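Local coordinates for multidrug resistance protein (Vibrio cholerae, PDB 1YC9), which forms a trimeric outer membrane efflux channel and could be involved in resistance to puromycin, acriflavine and tetraphenylarsonium chloride, at residues A[28-32]-A[33-37]; A[187-190]-A[191-194]; A[196-199]-A[200-204]. The protein carries 1 engineered substitution. All blocks are in the same frame, centred on the assembly; numbering follows the deposited sequence.

Contact 1: A[28-32]-A[33-37]; sequences QRYQD and AQLNH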
loop_
_atom_site.group_PDB
_atom_site.type_symbol
_atom_site.label_atom_id
_atom_site.label_comp_id
_atom_site.label_asym_id
_atom_site.label_seq_id
_atom_site.Cartn_x
_atom_site.Cartn_y
_atom_site.Cartn_z
ATOM N N GLN A 28 -18.035 -5.733 24.458
ATOM C CA GLN A 28 -18.690 -5.685 25.762
ATOM C C GLN A 28 -18.435 -6.926 26.592
ATOM O O GLN A 28 -18.523 -6.861 27.814
ATOM C CB GLN A 28 -20.206 -5.397 25.621
ATOM C CG GLN A 28 -20.518 -3.995 25.145
ATOM C CD GLN A 28 -21.997 -3.790 24.840
ATOM O OE1 GLN A 28 -22.774 -4.748 24.795
ATOM N NE2 GLN A 28 -22.365 -2.577 24.591
ATOM N N ARG A 29 -18.124 -8.048 25.953
ATOM C CA ARG A 29 -17.883 -9.253 26.704
ATOM C C ARG A 29 -16.675 -9.157 27.624
ATOM O O ARG A 29 -16.585 -9.925 28.570
ATOM C CB ARG A 29 -17.898 -10.500 25.806
ATOM C CG ARG A 29 -16.580 -11.069 25.347
ATOM C CD ARG A 29 -16.756 -12.415 24.604
ATOM N NE ARG A 29 -16.274 -13.595 25.340
ATOM C CZ ARG A 29 -17.014 -14.663 25.684
ATOM N NH1 ARG A 29 -16.444 -15.674 26.336
ATOM N NH2 ARG A 29 -18.315 -14.739 25.404
ATOM N N TYR A 30 -15.777 -8.178 27.412
ATOM C CA TYR A 30 -14.608 -8.017 28.277
ATOM C C TYR A 30 -14.867 -7.214 29.563
ATOM O O TYR A 30 -13.986 -7.075 30.399
ATOM C CB TYR A 30 -13.394 -7.450 27.478
ATOM C CG TYR A 30 -13.132 -8.250 26.250
ATOM C CD1 TYR A 30 -12.706 -9.565 26.344
ATOM C CD2 TYR A 30 -13.381 -7.732 24.977
ATOM C CE1 TYR A 30 -12.515 -10.338 25.229
ATOM C CE2 TYR A 30 -13.164 -8.527 23.818
ATOM C CZ TYR A 30 -12.711 -9.791 23.954
ATOM O OH TYR A 30 -12.527 -10.594 22.845
ATOM N N GLN A 31 -16.054 -6.616 29.672
ATOM C CA GLN A 31 -16.542 -6.075 30.938
ATOM C C GLN A 31 -15.697 -4.895 31.371
ATOM O O GLN A 31 -15.481 -4.663 32.568
ATOM C CB GLN A 31 -16.594 -7.186 32.014
ATOM C CG GLN A 31 -17.669 -8.247 31.722
ATOM C CD GLN A 31 -17.726 -9.361 32.792
ATOM O OE1 GLN A 31 -18.120 -9.107 33.915
ATOM N NE2 GLN A 31 -17.331 -10.569 32.434
ATOM N N ASP A 32 -15.186 -4.169 30.384
ATOM C CA ASP A 32 -14.363 -2.998 30.615
ATOM C C ASP A 32 -15.010 -1.761 30.016
ATOM O O ASP A 32 -14.982 -1.513 28.792
ATOM C CB ASP A 32 -12.955 -3.226 30.072
ATOM C CG ASP A 32 -12.042 -2.096 30.376
ATOM O OD1 ASP A 32 -10.817 -2.352 30.432
ATOM O OD2 ASP A 32 -12.422 -0.916 30.592
ATOM N N ALA A 33 -15.639 -0.950 30.869
ATOM C CA ALA A 33 -16.377 0.173 30.338
ATOM C C ALA A 33 -15.610 1.311 29.669
ATOM O O ALA A 33 -16.093 1.900 28.725
ATOM C CB ALA A 33 -17.171 0.842 31.516
ATOM N N GLN A 34 -14.398 1.599 30.107
ATOM C CA GLN A 34 -13.315 2.054 29.260
ATOM C C GLN A 34 -13.200 1.619 27.817
ATOM O O GLN A 34 -13.252 2.484 26.927
ATOM C CB GLN A 34 -11.965 2.099 29.966
ATOM C CG GLN A 34 -11.080 3.212 29.346
ATOM C CD GLN A 34 -9.756 3.353 29.992
ATOM O OE1 GLN A 34 -9.023 2.362 30.194
ATOM N NE2 GLN A 34 -9.394 4.585 30.261
ATOM N N LEU A 35 -13.030 0.333 27.602
ATOM C CA LEU A 35 -12.938 -0.173 26.240
ATOM C C LEU A 35 -14.222 0.128 25.506
ATOM O O LEU A 35 -14.227 0.645 24.393
ATOM C CB LEU A 35 -12.676 -1.664 26.264
ATOM C CG LEU A 35 -12.588 -2.329 24.879
ATOM C CD1 LEU A 35 -11.553 -1.593 24.026
ATOM C CD2 LEU A 35 -12.233 -3.785 25.028
ATOM N N ASN A 36 -15.342 -0.200 26.144
ATOM C CA ASN A 36 -16.657 0.095 25.586
ATOM C C ASN A 36 -16.798 1.524 25.138
ATOM O O ASN A 36 -17.295 1.775 24.061
ATOM C CB ASN A 36 -17.755 -0.176 26.624
ATOM C CG ASN A 36 -17.887 -1.621 26.944
ATOM O OD1 ASN A 36 -17.246 -2.472 26.333
ATOM N ND2 ASN A 36 -18.746 -1.925 27.919
ATOM N N HIS A 37 -16.383 2.459 25.984
ATOM C CA HIS A 37 -16.516 3.869 25.685
ATOM C C HIS A 37 -15.632 4.324 24.491
ATOM O O HIS A 37 -16.081 5.099 23.631
ATOM C CB HIS A 37 -16.181 4.715 26.896
ATOM C CG HIS A 37 -16.912 6.018 26.916
ATOM N ND1 HIS A 37 -16.441 7.146 26.276
ATOM C CD2 HIS A 37 -18.094 6.376 27.487
ATOM C CE1 HIS A 37 -17.298 8.140 26.443
ATOM N NE2 HIS A 37 -18.307 7.700 27.176
HETATM O O HOH W 1 -19.235 -4.716 29.014
HETATM O O HOH W 2 -15.399 -4.272 27.618
#
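Asp32 meets the first turn of helix 33-44 with both its side chain and its carbonyl. Its CB lies 4.1 Å from CB of Leu35. With CG swung opposite the backbone N (chi1 -176°), the carboxylate is brought to the start of the helix. OD2 sits 3.1 Å from CB of Gln34. It also takes a weak hydrogen bond from the backbone N of Leu35, at 3.3 Å from OD2. OD1 is held from elsewhere, by the hydroxyl of Tyr151 and the backbone N of His238. The buried carboxylate is held mainly through OD1, with the weak capping bond at OD2.

This is an N-cap. Asp32 stands just before the helix, and its negative charge would suit the positive end of the helix dipole. The capped helix follows a 3-10 turn that ends at Tyr30, near the N-terminus of an outer membrane factor subunit. The helix's own bonding starts at the same residue: Asn36 N donates to Asp32 O at 3.0 Å.

The Asn36 amide turns back over the 3-10 turn. Its OD1 is 3.8 Å from CG of Gln28, and the two side chains cross at about a right angle. Two waters extend this link. One accepts from Asn36 ND2 and donates to Gln28 O; the other accepts from Asp32 N, and its oxygen lies 2.9 Å from Asn36 OD1. On the buried side Tyr30 CD2 touches Leu35 CD2 at 4.1 Å. The Tyr30 hydroxyl bonds Asp426, and its ring meets Phe423 edge-to-face.

Contact 2: A[187-190]-A[191-194]; sequences ETLG and SVSQ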
loop_
_atom_site.group_PDB
_atom_site.type_symbol
_atom_site.label_atom_id
_atom_site.label_comp_id
_atom_site.label_asym_id
_atom_site.label_seq_id
_atom_site.Cartn_x
_atom_site.Cartn_y
_atom_site.Cartn_z
ATOM N N GLU A 187 30.650 -7.716 52.774
ATOM C CA GLU A 187 30.461 -7.806 51.310
ATOM C C GLU A 187 31.496 -6.916 50.575
ATOM O O GLU A 187 32.053 -5.998 51.182
ATOM C CB GLU A 187 29.001 -7.413 51.001
ATOM C CG GLU A 187 28.579 -7.494 49.542
ATOM C CD GLU A 187 28.743 -8.865 48.961
ATOM O OE1 GLU A 187 29.751 -9.089 48.246
ATOM O OE2 GLU A 187 27.807 -9.697 49.183
ATOM N N THR A 188 31.714 -7.196 49.295
ATOM C CA THR A 188 32.639 -6.419 48.483
ATOM C C THR A 188 31.951 -5.232 47.816
ATOM O O THR A 188 30.724 -5.161 47.751
ATOM C CB THR A 188 33.305 -7.311 47.419
ATOM O OG1 THR A 188 33.759 -6.501 46.328
ATOM C CG2 THR A 188 32.276 -8.226 46.772
ATOM N N LEU A 189 32.762 -4.304 47.324
ATOM C CA LEU A 189 32.279 -3.127 46.591
ATOM C C LEU A 189 31.796 -3.540 45.172
ATOM O O LEU A 189 30.907 -2.917 44.615
ATOM C CB LEU A 189 33.390 -2.080 46.475
ATOM C CG LEU A 189 33.014 -0.751 45.830
ATOM C CD1 LEU A 189 31.782 -0.062 46.435
ATOM C CD2 LEU A 189 34.184 0.205 45.891
ATOM N N GLY A 190 32.423 -4.569 44.622
ATOM C CA GLY A 190 32.041 -5.167 43.347
ATOM C C GLY A 190 30.597 -5.592 43.321
ATOM O O GLY A 190 29.876 -5.255 42.392
ATOM N N SER A 191 30.167 -6.282 44.364
ATOM C CA SER A 191 28.804 -6.728 44.519
ATOM C C SER A 191 27.865 -5.571 44.614
ATOM O O SER A 191 26.828 -5.559 43.969
ATOM C CB SER A 191 28.652 -7.612 45.757
ATOM O OG SER A 191 29.422 -8.779 45.572
ATOM N N VAL A 192 28.252 -4.579 45.399
ATOM C CA VAL A 192 27.451 -3.400 45.607
ATOM C C VAL A 192 27.283 -2.681 44.254
ATOM O O VAL A 192 26.179 -2.283 43.906
ATOM C CB VAL A 192 28.130 -2.447 46.635
ATOM C CG1 VAL A 192 27.420 -1.086 46.701
ATOM C CG2 VAL A 192 28.184 -3.113 48.029
ATOM N N SER A 193 28.363 -2.578 43.498
ATOM C CA SER A 193 28.347 -1.815 42.260
ATOM C C SER A 193 27.467 -2.550 41.221
ATOM O O SER A 193 26.709 -1.927 40.502
ATOM C CB SER A 193 29.746 -1.609 41.712
ATOM O OG SER A 193 30.522 -0.805 42.603
ATOM N N GLN A 194 27.559 -3.864 41.212
ATOM C CA GLN A 194 26.782 -4.695 40.302
ATOM C C GLN A 194 25.316 -4.541 40.594
ATOM O O GLN A 194 24.517 -4.367 39.654
ATOM C CB GLN A 194 27.213 -6.144 40.407
ATOM C CG GLN A 194 26.737 -7.015 39.239
ATOM C CD GLN A 194 27.407 -6.666 37.950
ATOM O OE1 GLN A 194 28.501 -7.096 37.709
ATOM N NE2 GLN A 194 26.745 -5.856 37.119
#
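The carboxylate of Glu187 takes a hydrogen bond on each face through one oxygen, OE1. The hydroxyl of Ser191 donates from above the plane, 63° out of it, with OG 2.7 Å from OE1. From the opposite face comes the backbone N of Thr188, 2.9 Å from OE1. This second donor lies on the anti side and only 23° out of the plane. The bend of the Glu187 chain at chi2 (59°) curls the carboxylate back toward the chain. CB of Ser191 packs against it, 3.4 Å from Glu187 CD.

Thr188 is the N-cap of helix 189-223. Its OG1 accepts from Gly190 N at 2.9 Å, while its CG2 is pressed close to Ser191 OG, a tight 3.1 Å. One oxygen of Glu187 thus links the backbone of the capping residue to a serine of the first turn. Val192 N reaches Thr188 O in a weak bond only. The regular helical pattern then sets in: Ser193 N bonds Leu189 O at 2.8 Å, and Gln194 N bonds Gly190 O at 2.9 Å.

The cap follows the turn out of the long helix 117-183, and Val192 packs on Glu179 and Tyr182 of that helix. Tyr398, at the start of helix 398-433, touches Glu187, Ser191 and Gln194. Helix 326-391 of the second subunit closes in as well: Leu189 packs on Ile386 and Ser193 on Gln382 of that neighbouring chain.

Contact 3: A[196-199]-A[200-204]; sequences KAVA and ASVEA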
loop_
_atom_site.group_PDB
_atom_site.type_symbol
_atom_site.label_atom_id
_atom_site.label_comp_id
_atom_site.label_asym_id
_atom_site.label_seq_id
_atom_site.Cartn_x
_atom_site.Cartn_y
_atom_site.Cartn_z
ATOM N N LYS A 196 23.829 -2.052 42.078
ATOM C CA LYS A 196 23.398 -0.727 41.688
ATOM C C LYS A 196 23.216 -0.637 40.156
ATOM O O LYS A 196 22.294 0.011 39.705
ATOM C CB LYS A 196 24.383 0.316 42.200
ATOM C CG LYS A 196 24.342 0.444 43.694
ATOM C CD LYS A 196 25.476 1.386 44.193
ATOM C CE LYS A 196 25.253 1.755 45.642
ATOM N NZ LYS A 196 24.201 2.784 45.763
ATOM N N ALA A 197 24.048 -1.343 39.406
ATOM C CA ALA A 197 23.965 -1.367 37.953
ATOM C C ALA A 197 22.652 -2.084 37.549
ATOM O O ALA A 197 21.858 -1.544 36.733
ATOM C CB ALA A 197 25.133 -2.057 37.373
ATOM N N VAL A 198 22.390 -3.205 38.209
ATOM C CA VAL A 198 21.131 -3.941 38.013
ATOM C C VAL A 198 19.927 -3.038 38.288
ATOM O O VAL A 198 19.006 -2.956 37.446
ATOM C CB VAL A 198 21.077 -5.244 38.868
ATOM C CG1 VAL A 198 19.654 -5.873 38.868
ATOM C CG2 VAL A 198 22.054 -6.251 38.349
ATOM N N ALA A 199 19.919 -2.321 39.416
ATOM C CA ALA A 199 18.752 -1.514 39.800
ATOM C C ALA A 199 18.520 -0.359 38.805
ATOM O O ALA A 199 17.378 -0.019 38.508
ATOM C CB ALA A 199 18.903 -0.925 41.171
ATOM N N ALA A 200 19.608 0.259 38.352
ATOM C CA ALA A 200 19.535 1.386 37.449
ATOM C C ALA A 200 18.960 0.879 36.103
ATOM O O ALA A 200 18.082 1.508 35.528
ATOM C CB ALA A 200 20.896 2.022 37.260
ATOM N N SER A 201 19.449 -0.265 35.665
ATOM C CA SER A 201 18.958 -0.919 34.465
ATOM C C SER A 201 17.475 -1.280 34.519
ATOM O O SER A 201 16.763 -1.073 33.530
ATOM C CB SER A 201 19.744 -2.189 34.205
ATOM O OG SER A 201 19.397 -2.671 32.941
ATOM N N VAL A 202 17.022 -1.812 35.653
ATOM C CA VAL A 202 15.607 -2.145 35.839
ATOM C C VAL A 202 14.775 -0.888 35.840
ATOM O O VAL A 202 13.736 -0.848 35.204
ATOM C CB VAL A 202 15.367 -3.008 37.097
ATOM C CG1 VAL A 202 13.884 -3.265 37.293
ATOM C CG2 VAL A 202 16.054 -4.337 36.919
ATOM N N GLU A 203 15.262 0.177 36.482
ATOM C CA GLU A 203 14.558 1.438 36.427
ATOM C C GLU A 203 14.517 2.032 35.013
ATOM O O GLU A 203 13.507 2.603 34.623
ATOM C CB GLU A 203 15.145 2.477 37.381
ATOM C CG GLU A 203 14.130 3.595 37.582
ATOM C CD GLU A 203 14.425 4.474 38.781
ATOM O OE1 GLU A 203 15.216 4.070 39.649
ATOM O OE2 GLU A 203 13.864 5.565 38.819
ATOM N N ALA A 204 15.611 1.918 34.274
ATOM C CA ALA A 204 15.630 2.357 32.889
ATOM C C ALA A 204 14.586 1.616 32.049
ATOM O O ALA A 204 13.872 2.238 31.267
ATOM C CB ALA A 204 16.974 2.175 32.297
#
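Val198 and Val202, one helical turn apart, meet through their methyls. CG1 of Val198 lies 4.4 Å from CG2 of Val202. The same CG2 of Val202 rests 3.3 Å from the carbonyl O of Val198. Val202 has CG1 opposite its backbone N (chi1 177°), which leaves CG2 to face back along the helix. Ala200 places its CB 3.5 Å from Lys196 O. CB of Ser201 lies 3.4 Å from the carbonyl oxygens of both Ala197 and Val198.

Four backbone bonds set this spacing. Ser201 N meets Ala197 O at 2.9 Å, and Val202 N meets Val198 O at 2.9 Å. Ala200 N to Lys196 O and Glu203 N to Ala199 O continue the pattern.

Farther out, the side chains meet other helices. Ala199 packs on Asn172 of helix 117-183, and the ammonium of Lys196 makes a salt bridge to Glu179 of the same helix. Val198 also touches Tyr398 and Leu402 of helix 398-433. Ala197 packs on Gln379 and Ser201 on Asn411 of the second subunit, and Glu203 has a long, weak ion pair with Lys372 of that subunit. This packing within and between subunits is consistent with the trimeric, TolC-like alpha-helical barrel of outer membrane factors, the periplasmic tunnel to which helix 189-223 belongs.

In the fold
Contacts 2 and 3 share helix 189-223. Contact 2 starts the helix and contact 3 carries it on, with centres about 14 Å apart. Both also touch the second subunit, so this part of the helix lies at a subunit interface of the trimer. Contact 1 starts a different helix, 33-44. Its centre is about 49 Å from that of contact 2 and 36 Å from that of contact 3, and no other subunit touches its segments. Contacts 1 and 2 are both N-caps, one made by aspartate and one by threonine. All three belong to the helical part of the chain, away from the membrane-spanning strands.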